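Local atomic coordinates of alpha-glucosidase (Pseudoalteromonas sp. K8, PDB entry 5HQ4), a protein that probably hydrolyses alpha-glucosidic bonds as a calcium-binding member of glycoside hydrolase family 97. Residues I269-H274 with R458-N463; T387-D392 with I433-P438; E437-T442 with I452-A457. One frame throughout, in Å; residues are numbered along the deposited sequence.

Contact 1 of 3, residues I269-H274 with R458-N463; sequences IWWGMH and RGQEFN. With CA (calcium ion), chain G.
The CB methylene of Glu-461 sits over one face of the His-274 ring, 4.2 Å from its centroid and 25° off the ring normal, a CH-pi contact displaced toward the rim. Trp-270 meets the same carbon from another direction, its CZ2 reaching Glu-461 CB at 4.0 Å. The two aromatic groups also pack on each other, His-274 CD2 lying 3.5 Å above a face of the Trp-270 indole, toward its rim. Next to them the edge of Trp-271 meets backbone, Gln-460 O lying 3.7 Å from CZ3 and near the ring plane. This aromatic side is the dense part of a buried interface. It joins strand 264-269 of the (beta/alpha)8-type catalytic barrel, through the short helix 271-274 that follows it, to the loop leading into helix 462-465. His-274 is fixed further by ND1 bonding Trp-465 NE1, while its NE2 bonds a glycerol probably left from crystallisation.

Toward the metal the packing gives way to water. Glu-461 CG lies between the backbone N and the carbonyl carbon (chi1 59°), and the chain beyond it is extended, which carries the carboxylate past the His-274 ring to the calcium. OE2 binds the ion at 2.3 Å, beside waters 1 and 2, whereas OE1 stays 3.7 Å from the calcium and instead lies 3.4 Å from His-274 CE1. At the far flank the fit is also looser: Asn-463 approaches Trp-271 CH2 only through its backbone carbonyl carbon, and its ND2 donates to Gln-460 OE1 at 2.9 Å, while OD1 accepts from Asn-470 N.

Contact 2 of 3, residues T387-D392 with I433-P438; sequences TGYVAD and INTHEP. With CA (calcium ion), chain G.
Glu-437 spans calcium and Tyr-389 with its two carboxylate oxygens: OE2 binds the ion at 2.3 Å, and OE1 accepts the Tyr-389 backbone N-H at 2.9 Å through its anti lone pair, with a nearly straight N-H...O angle of 160°. This happens just past the C-terminal ends of two neighbouring parallel strands of the catalytic barrel, 384-388 and 432-435, the end where (beta/alpha)8 enzymes place their active sites. A bend in the Glu-437 chain (chi2 75°) folds the carboxylate back over its own backbone N, between the Tyr-389 N-H and the calcium, and Val-390 CG2 packs against it, 3.5 Å from OE1.

The second shell holds this pair in position. Tyr-389 lays its ring edge against the backbone, where His-436 O lies in the ring plane, 3.3 Å from CD1, while CE1 touches Thr-435 CG2 at 3.9 Å; Val-363 and Tyr-366 of helix 363-379 touch the same ring. With an alanine here the backbone bond to Glu-437 could persist, but a gap would probably open between Thr-435 and that helix, letting the loop that carries the N-H shift.

Farther out, the parallel bridge of Thr-387 with Thr-435 sets the register: Thr-387 N donates to Asn-434 O, and His-436 N donates to Thr-387 O. His-436 reaches back to the metal site, its NE2 bonded to Asp-489 and its ND1 hydrogen-bonded at 2.7 Å to calcium-bound water 2.

Contact 3 of 3, residues E437-T442 with I452-A457; sequences EPIKDT and ITREGA. With CA (calcium ion), chain G.
Arg-454 turns twice to reach Ile-439: CG stands between the backbone N and the carbonyl carbon (chi1 77°), and a second bend at chi3 (60°) swings the guanidinium across the 437-442 loop. NH1 then donates to Ile-439 O at 2.8 Å; the oxygen lies in the guanidinium plane, although the donor stands above the plane of the carbonyl. Asp-441 lays its CA and CB over a guanidinium face and makes no salt bridge; the opposite charges are merely near. Asp-441 OD2 is 4.0 Å from Arg-454 NE and well out of that plane, and water 4 joins them, donating to OD2 and accepting from NE, while OD1 accepts from Gly-443 N.

Nearer the metal, Pro-438 is wedged against the 455-456 turn, its CD 3.4 Å from Gly-456 CA, tighter than usual carbon packing. Water 3 ties this turn together by accepting from Glu-437 N and Gly-456 N and donating to Glu-455 OE1. Glu-455 OE1 also binds calcium at 2.4 Å. The same Glu-455 OE1 lies 3.4 Å from Glu-437 OE2, a closeness of two carboxylates that the shared cation probably offsets, their planes being turned 71° apart.

Around this site, strand 451-454 runs parallel to strand 432-435 in the barrel sheet. Ile-439 packs on Val-416 and Tyr-419 of helix 413-428, while Lys-440 crosses to strand 181-187 of the N-terminal beta-sheet region, where NZ forms a salt bridge with Glu-186.

How the contacts relate
Along the chain the segments run 269-274, 387-392, 433-438, 437-442, 452-457 and 458-463, so contact 1 brackets the other two. Contacts 2 and 3 have centres about 8 Å apart, share Glu-437 and Pro-438, and join through the adjacent parallel strands 432-435 and 451-454, where a probable hydrogen bond links Thr-435 O and Glu-455 N. Contact 1 is centred about 14 Å from contact 2 and 17 Å from contact 3, beyond the end of barrel strand 264-269. All three converge on one calcium ion, whose shell of Glu-437, Glu-455, Glu-461 and two waters is completed by Glu-154 from the N-terminal region. Barrel loops and that region hold it jointly, consistent with a site formed where they meet.

Contact 1 of 3, residues I269-H274 with R458-N463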
loop_
_atom_site.group_PDB
_atom_site.type_symbol
_atom_site.label_atom_id
_atom_site.label_comp_id
_atom_site.label_asym_id
_atom_site.label_seq_id
_atom_site.Cartn_x
_atom_site.Cartn_y
_atom_site.Cartn_z
ATOM N N ILE A 269 18.152 12.344 -4.543
ATOM C CA ILE A 269 18.097 13.374 -5.571
ATOM C C ILE A 269 16.766 13.159 -6.277
ATOM O O ILE A 269 16.611 12.245 -7.088
ATOM C CB ILE A 269 19.290 13.294 -6.526
ATOM C CG1 ILE A 269 20.582 13.546 -5.742
ATOM C CG2 ILE A 269 19.133 14.297 -7.671
ATOM C CD1 ILE A 269 21.884 13.277 -6.542
ATOM N N TRP A 270 15.777 13.964 -5.911
ATOM C CA TRP A 270 14.398 13.614 -6.209
ATOM C C TRP A 270 13.496 14.835 -6.055
ATOM O O TRP A 270 12.944 15.329 -7.041
ATOM C CB TRP A 270 13.925 12.464 -5.298
ATOM C CG TRP A 270 12.479 12.135 -5.523
ATOM C CD1 TRP A 270 11.942 11.492 -6.605
ATOM C CD2 TRP A 270 11.378 12.469 -4.669
ATOM N NE1 TRP A 270 10.572 11.403 -6.475
ATOM C CE2 TRP A 270 10.202 11.997 -5.294
ATOM C CE3 TRP A 270 11.270 13.128 -3.437
ATOM C CZ2 TRP A 270 8.932 12.156 -4.726
ATOM C CZ3 TRP A 270 10.006 13.284 -2.872
ATOM C CH2 TRP A 270 8.856 12.804 -3.519
ATOM N N TRP A 271 13.343 15.324 -4.823
ATOM C CA TRP A 271 12.441 16.445 -4.569
ATOM C C TRP A 271 12.866 17.681 -5.350
ATOM O O TRP A 271 12.017 18.445 -5.827
ATOM C CB TRP A 271 12.412 16.731 -3.071
ATOM C CG TRP A 271 11.422 17.765 -2.588
ATOM C CD1 TRP A 271 11.717 18.958 -1.995
ATOM C CD2 TRP A 271 9.987 17.666 -2.600
ATOM N NE1 TRP A 271 10.557 19.616 -1.646
ATOM C CE2 TRP A 271 9.483 18.844 -2.006
ATOM C CE3 TRP A 271 9.083 16.698 -3.058
ATOM C CZ2 TRP A 271 8.116 19.083 -1.860
ATOM C CZ3 TRP A 271 7.720 16.931 -2.906
ATOM C CH2 TRP A 271 7.249 18.114 -2.311
ATOM N N GLY A 272 14.179 17.873 -5.525
ATOM C CA GLY A 272 14.662 19.008 -6.302
ATOM C C GLY A 272 14.078 19.061 -7.703
ATOM O O GLY A 272 13.798 20.142 -8.225
ATOM N N MET A 273 13.881 17.896 -8.329
ATOM C CA MET A 273 13.256 17.882 -9.649
ATOM C C MET A 273 11.769 18.200 -9.555
ATOM O O MET A 273 11.215 18.860 -10.439
ATOM C CB MET A 273 13.469 16.530 -10.333
ATOM C CG MET A 273 14.865 16.359 -10.944
ATOM S SD MET A 273 16.046 15.692 -9.747
ATOM C CE MET A 273 15.559 13.967 -9.718
ATOM N N HIS A 274 11.102 17.734 -8.497
ATOM C CA HIS A 274 9.675 18.015 -8.357
ATOM C C HIS A 274 9.402 19.480 -8.047
ATOM O O HIS A 274 8.352 19.999 -8.438
ATOM C CB HIS A 274 9.060 17.113 -7.288
ATOM C CG HIS A 274 8.858 15.710 -7.756
ATOM N ND1 HIS A 274 7.761 15.327 -8.495
ATOM C CD2 HIS A 274 9.642 14.611 -7.646
ATOM C CE1 HIS A 274 7.858 14.042 -8.791
ATOM N NE2 HIS A 274 8.990 13.583 -8.283
ATOM N N ARG A 458 -1.910 8.951 -3.909
ATOM C CA ARG A 458 -1.220 10.236 -3.945
ATOM C C ARG A 458 -0.307 10.358 -2.734
ATOM O O ARG A 458 -0.772 10.328 -1.589
ATOM C CB ARG A 458 -2.216 11.393 -3.982
ATOM C CG ARG A 458 -2.915 11.559 -5.345
ATOM C CD ARG A 458 -3.993 12.641 -5.301
ATOM N NE ARG A 458 -3.517 13.938 -4.785
ATOM C CZ ARG A 458 -3.667 15.105 -5.406
ATOM N NH1 ARG A 458 -4.270 15.163 -6.587
ATOM N NH2 ARG A 458 -3.240 16.228 -4.829
ATOM N N GLY A 459 0.989 10.482 -2.987
ATOM C CA GLY A 459 1.966 10.717 -1.956
ATOM C C GLY A 459 2.414 12.166 -1.931
ATOM O O GLY A 459 1.759 13.059 -2.483
ATOM N N GLN A 460 3.568 12.388 -1.307
ATOM C CA GLN A 460 4.118 13.736 -1.136
ATOM C C GLN A 460 4.327 14.468 -2.458
ATOM O O GLN A 460 4.259 15.705 -2.501
ATOM C CB GLN A 460 5.457 13.634 -0.400
ATOM C CG GLN A 460 6.006 14.952 0.127
ATOM C CD GLN A 460 5.375 15.341 1.448
ATOM O OE1 GLN A 460 4.396 16.086 1.478
ATOM N NE2 GLN A 460 5.930 14.832 2.554
ATOM N N GLU A 461 4.636 13.743 -3.537
ATOM C CA GLU A 461 4.975 14.413 -4.792
ATOM C C GLU A 461 3.833 15.301 -5.279
ATOM O O GLU A 461 4.082 16.345 -5.890
ATOM C CB GLU A 461 5.342 13.381 -5.860
ATOM C CG GLU A 461 4.198 12.394 -6.134
ATOM C CD GLU A 461 4.461 11.465 -7.310
ATOM O OE1 GLU A 461 5.416 11.721 -8.079
ATOM O OE2 GLU A 461 3.694 10.484 -7.471
ATOM N N PHE A 462 2.582 14.938 -4.982
ATOM C CA PHE A 462 1.457 15.786 -5.385
ATOM C C PHE A 462 1.400 17.089 -4.610
ATOM O O PHE A 462 0.659 17.993 -5.003
ATOM C CB PHE A 462 0.132 15.026 -5.228
ATOM C CG PHE A 462 -0.128 14.078 -6.354
ATOM C CD1 PHE A 462 0.495 12.839 -6.383
ATOM C CD2 PHE A 462 -0.947 14.448 -7.416
ATOM C CE1 PHE A 462 0.285 11.967 -7.454
ATOM C CE2 PHE A 462 -1.160 13.583 -8.480
ATOM C CZ PHE A 462 -0.542 12.349 -8.496
ATOM N N ASN A 463 2.162 17.213 -3.530
ATOM C CA ASN A 463 2.209 18.465 -2.805
ATOM C C ASN A 463 3.197 19.434 -3.419
ATOM O O ASN A 463 3.221 20.601 -3.027
ATOM C CB ASN A 463 2.553 18.204 -1.337
ATOM C CG ASN A 463 1.446 17.463 -0.626
ATOM O OD1 ASN A 463 0.282 17.590 -1.004
ATOM N ND2 ASN A 463 1.795 16.677 0.399
HETATM CA CA CA G . 3.623 8.626 -8.886
HETATM O O HOH W 1 2.505 9.778 -10.654
HETATM O O HOH W 2 5.940 8.287 -8.409
#

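Contact 2 of 3, residues T387-D392 with I433-P438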
loop_
_atom_site.group_PDB
_atom_site.type_symbol
_atom_site.label_atom_id
_atom_site.label_comp_id
_atom_site.label_asym_id
_atom_site.label_seq_id
_atom_site.Cartn_x
_atom_site.Cartn_y
_atom_site.Cartn_z
ATOM N N THR A 387 10.895 1.451 -9.057
ATOM C CA THR A 387 10.422 1.348 -10.429
ATOM C C THR A 387 9.261 2.312 -10.635
ATOM O O THR A 387 8.686 2.847 -9.683
ATOM C CB THR A 387 9.996 -0.086 -10.777
ATOM O OG1 THR A 387 8.943 -0.510 -9.896
ATOM C CG2 THR A 387 11.187 -1.032 -10.659
ATOM N N GLY A 388 8.928 2.550 -11.897
ATOM C CA GLY A 388 7.906 3.532 -12.220
ATOM C C GLY A 388 7.229 3.203 -13.528
ATOM O O GLY A 388 7.855 2.686 -14.456
ATOM N N TYR A 389 5.933 3.517 -13.607
ATOM C CA TYR A 389 5.122 3.191 -14.780
ATOM C C TYR A 389 4.196 4.364 -15.100
ATOM O O TYR A 389 2.978 4.228 -15.182
ATOM C CB TYR A 389 4.325 1.901 -14.546
ATOM C CG TYR A 389 5.200 0.705 -14.242
ATOM C CD1 TYR A 389 5.728 0.507 -12.965
ATOM C CD2 TYR A 389 5.519 -0.220 -15.230
ATOM C CE1 TYR A 389 6.552 -0.564 -12.688
ATOM C CE2 TYR A 389 6.350 -1.319 -14.950
ATOM C CZ TYR A 389 6.853 -1.479 -13.677
ATOM O OH TYR A 389 7.672 -2.546 -13.375
ATOM N N VAL A 390 4.777 5.549 -15.296
ATOM C CA VAL A 390 3.970 6.761 -15.443
ATOM C C VAL A 390 3.324 6.764 -16.828
ATOM O O VAL A 390 4.007 6.902 -17.846
ATOM C CB VAL A 390 4.806 8.030 -15.222
ATOM C CG1 VAL A 390 3.970 9.271 -15.534
ATOM C CG2 VAL A 390 5.317 8.081 -13.785
ATOM N N ALA A 391 2.003 6.626 -16.862
ATOM C CA ALA A 391 1.196 6.700 -18.073
ATOM C C ALA A 391 -0.254 6.763 -17.620
ATOM O O ALA A 391 -0.582 6.294 -16.530
ATOM C CB ALA A 391 1.418 5.488 -18.998
ATOM N N ASP A 392 -1.115 7.338 -18.453
ATOM C CA ASP A 392 -2.516 7.450 -18.059
ATOM C C ASP A 392 -3.141 6.065 -17.907
ATOM O O ASP A 392 -2.650 5.067 -18.446
ATOM C CB ASP A 392 -3.312 8.254 -19.087
ATOM C CG ASP A 392 -3.029 9.741 -19.021
ATOM O OD1 ASP A 392 -3.656 10.479 -19.807
ATOM O OD2 ASP A 392 -2.201 10.172 -18.184
ATOM N N ILE A 433 12.329 -4.244 -4.349
ATOM C CA ILE A 433 11.596 -3.428 -5.314
ATOM C C ILE A 433 10.592 -2.538 -4.591
ATOM O O ILE A 433 9.792 -3.018 -3.776
ATOM C CB ILE A 433 10.878 -4.299 -6.360
ATOM C CG1 ILE A 433 11.889 -5.051 -7.231
ATOM C CG2 ILE A 433 9.947 -3.447 -7.243
ATOM C CD1 ILE A 433 12.804 -4.145 -8.063
ATOM N N ASN A 434 10.608 -1.253 -4.943
ATOM C CA ASN A 434 9.667 -0.231 -4.493
ATOM C C ASN A 434 8.932 0.250 -5.745
ATOM O O ASN A 434 9.515 0.960 -6.569
ATOM C CB ASN A 434 10.445 0.892 -3.791
ATOM C CG ASN A 434 9.660 2.179 -3.637
ATOM O OD1 ASN A 434 8.434 2.210 -3.742
ATOM N ND2 ASN A 434 10.383 3.263 -3.357
ATOM N N THR A 435 7.670 -0.158 -5.915
ATOM C CA THR A 435 6.950 0.036 -7.179
ATOM C C THR A 435 6.077 1.286 -7.123
ATOM O O THR A 435 5.116 1.334 -6.356
ATOM C CB THR A 435 6.066 -1.173 -7.504
ATOM O OG1 THR A 435 6.821 -2.379 -7.374
ATOM C CG2 THR A 435 5.521 -1.066 -8.932
ATOM N N HIS A 436 6.385 2.280 -7.955
ATOM C CA HIS A 436 5.466 3.391 -8.153
ATOM C C HIS A 436 4.615 3.124 -9.391
ATOM O O HIS A 436 5.011 2.363 -10.278
ATOM C CB HIS A 436 6.229 4.719 -8.244
ATOM C CG HIS A 436 6.724 5.185 -6.905
ATOM N ND1 HIS A 436 6.624 6.491 -6.477
ATOM C CD2 HIS A 436 7.259 4.490 -5.869
ATOM C CE1 HIS A 436 7.102 6.587 -5.245
ATOM N NE2 HIS A 436 7.494 5.387 -4.854
ATOM N N GLU A 437 3.427 3.726 -9.418
ATOM C CA GLU A 437 2.367 3.356 -10.352
ATOM C C GLU A 437 2.216 1.832 -10.388
ATOM O O GLU A 437 2.398 1.201 -11.433
ATOM C CB GLU A 437 2.619 3.921 -11.743
ATOM C CG GLU A 437 2.745 5.454 -11.732
ATOM C CD GLU A 437 4.094 5.920 -11.170
ATOM O OE1 GLU A 437 5.129 5.353 -11.570
ATOM O OE2 GLU A 437 4.125 6.821 -10.304
ATOM N N PRO A 438 1.894 1.214 -9.251
ATOM C CA PRO A 438 1.923 -0.244 -9.133
ATOM C C PRO A 438 0.561 -0.867 -9.357
ATOM O O PRO A 438 -0.421 -0.156 -9.597
ATOM C CB PRO A 438 2.329 -0.435 -7.670
ATOM C CG PRO A 438 1.487 0.633 -6.992
ATOM C CD PRO A 438 1.521 1.838 -7.970
HETATM CA CA CA G . 3.623 8.626 -8.886
HETATM O O HOH W 2 5.940 8.287 -8.409
HETATM O O HOH W 1 2.505 9.778 -10.654
#

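Contact 3 of 3, residues E437-T442 with I452-A457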
loop_
_atom_site.group_PDB
_atom_site.type_symbol
_atom_site.label_atom_id
_atom_site.label_comp_id
_atom_site.label_asym_id
_atom_site.label_seq_id
_atom_site.Cartn_x
_atom_site.Cartn_y
_atom_site.Cartn_z
ATOM N N GLU A 437 3.427 3.726 -9.418
ATOM C CA GLU A 437 2.367 3.356 -10.352
ATOM C C GLU A 437 2.216 1.832 -10.388
ATOM O O GLU A 437 2.398 1.201 -11.433
ATOM C CB GLU A 437 2.619 3.921 -11.743
ATOM C CG GLU A 437 2.745 5.454 -11.732
ATOM C CD GLU A 437 4.094 5.920 -11.170
ATOM O OE1 GLU A 437 5.129 5.353 -11.570
ATOM O OE2 GLU A 437 4.125 6.821 -10.304
ATOM N N PRO A 438 1.894 1.214 -9.251
ATOM C CA PRO A 438 1.923 -0.244 -9.133
ATOM C C PRO A 438 0.561 -0.867 -9.357
ATOM O O PRO A 438 -0.421 -0.156 -9.597
ATOM C CB PRO A 438 2.329 -0.435 -7.670
ATOM C CG PRO A 438 1.487 0.633 -6.992
ATOM C CD PRO A 438 1.521 1.838 -7.970
ATOM N N ILE A 439 0.497 -2.194 -9.252
ATOM C CA ILE A 439 -0.734 -2.862 -8.833
ATOM C C ILE A 439 -0.906 -2.636 -7.335
ATOM O O ILE A 439 0.082 -2.565 -6.587
ATOM C CB ILE A 439 -0.675 -4.368 -9.169
ATOM C CG1 ILE A 439 -1.956 -5.085 -8.728
ATOM C CG2 ILE A 439 0.525 -5.041 -8.474
ATOM C CD1 ILE A 439 -3.183 -4.715 -9.574
ATOM N N LYS A 440 -2.154 -2.495 -6.889
ATOM C CA LYS A 440 -2.419 -2.338 -5.462
ATOM C C LYS A 440 -1.828 -3.504 -4.676
ATOM O O LYS A 440 -1.662 -4.619 -5.191
ATOM C CB LYS A 440 -3.927 -2.241 -5.207
ATOM C CG LYS A 440 -4.676 -3.577 -5.493
ATOM C CD LYS A 440 -6.170 -3.351 -5.777
ATOM C CE LYS A 440 -6.884 -4.694 -5.962
ATOM N NZ LYS A 440 -8.350 -4.560 -6.236
ATOM N N ASP A 441 -1.496 -3.229 -3.416
ATOM C CA ASP A 441 -0.944 -4.245 -2.520
ATOM C C ASP A 441 -2.032 -5.253 -2.150
ATOM O O ASP A 441 -3.138 -4.865 -1.762
ATOM C CB ASP A 441 -0.396 -3.549 -1.265
ATOM C CG ASP A 441 0.452 -4.463 -0.377
ATOM O OD1 ASP A 441 0.237 -5.698 -0.373
ATOM O OD2 ASP A 441 1.337 -3.923 0.338
ATOM N N THR A 442 -1.749 -6.548 -2.333
ATOM C CA THR A 442 -2.678 -7.595 -1.918
ATOM C C THR A 442 -1.998 -8.580 -0.967
ATOM O O THR A 442 -2.455 -9.721 -0.819
ATOM C CB THR A 442 -3.284 -8.321 -3.125
ATOM O OG1 THR A 442 -2.254 -8.950 -3.903
ATOM C CG2 THR A 442 -4.065 -7.323 -4.019
ATOM N N ILE A 452 9.056 -4.700 -1.160
ATOM C CA ILE A 452 9.048 -4.095 0.168
ATOM C C ILE A 452 8.002 -2.997 0.308
ATOM O O ILE A 452 7.426 -2.835 1.392
ATOM C CB ILE A 452 10.453 -3.585 0.545
ATOM C CG1 ILE A 452 11.027 -2.654 -0.524
ATOM C CG2 ILE A 452 11.362 -4.766 0.770
ATOM C CD1 ILE A 452 12.375 -2.046 -0.136
ATOM N N THR A 453 7.702 -2.252 -0.754
ATOM C CA THR A 453 6.741 -1.166 -0.628
ATOM C C THR A 453 6.284 -0.745 -2.023
ATOM O O THR A 453 6.770 -1.250 -3.039
ATOM C CB THR A 453 7.351 -0.000 0.167
ATOM O OG1 THR A 453 6.312 0.907 0.568
ATOM C CG2 THR A 453 8.411 0.734 -0.668
ATOM N N ARG A 454 5.321 0.174 -2.065
ATOM C CA ARG A 454 4.824 0.706 -3.330
ATOM C C ARG A 454 4.132 2.033 -3.065
ATOM O O ARG A 454 3.886 2.415 -1.922
ATOM C CB ARG A 454 3.861 -0.271 -4.023
ATOM C CG ARG A 454 2.446 -0.313 -3.415
ATOM C CD ARG A 454 1.721 -1.619 -3.825
ATOM N NE ARG A 454 2.473 -2.785 -3.354
ATOM C CZ ARG A 454 2.564 -3.953 -3.990
ATOM N NH1 ARG A 454 1.945 -4.148 -5.153
ATOM N NH2 ARG A 454 3.287 -4.933 -3.454
ATOM N N GLU A 455 3.798 2.726 -4.149
ATOM C CA GLU A 455 3.037 3.959 -4.025
ATOM C C GLU A 455 1.555 3.640 -4.199
ATOM O O GLU A 455 0.907 3.189 -3.247
ATOM C CB GLU A 455 3.545 4.989 -5.042
ATOM C CG GLU A 455 3.040 6.399 -4.824
ATOM C CD GLU A 455 3.702 7.364 -5.788
ATOM O OE1 GLU A 455 3.547 7.169 -7.009
ATOM O OE2 GLU A 455 4.414 8.283 -5.328
ATOM N N GLY A 456 0.999 3.839 -5.392
ATOM C CA GLY A 456 -0.391 3.419 -5.592
ATOM C C GLY A 456 -1.409 4.234 -4.822
ATOM O O GLY A 456 -2.423 3.689 -4.348
ATOM N N ALA A 457 -1.178 5.539 -4.721
ATOM C CA ALA A 457 -1.989 6.526 -4.020
ATOM C C ALA A 457 -1.234 7.834 -4.179
ATOM O O ALA A 457 -0.051 7.830 -4.540
ATOM C CB ALA A 457 -2.183 6.183 -2.531
HETATM CA CA CA G . 3.623 8.626 -8.886
HETATM O O HOH W 3 1.781 5.310 -7.712
HETATM O O HOH W 4 3.235 -2.322 -0.515
HETATM O O HOH W 1 2.505 9.778 -10.654
HETATM O O HOH W 2 5.940 8.287 -8.409
#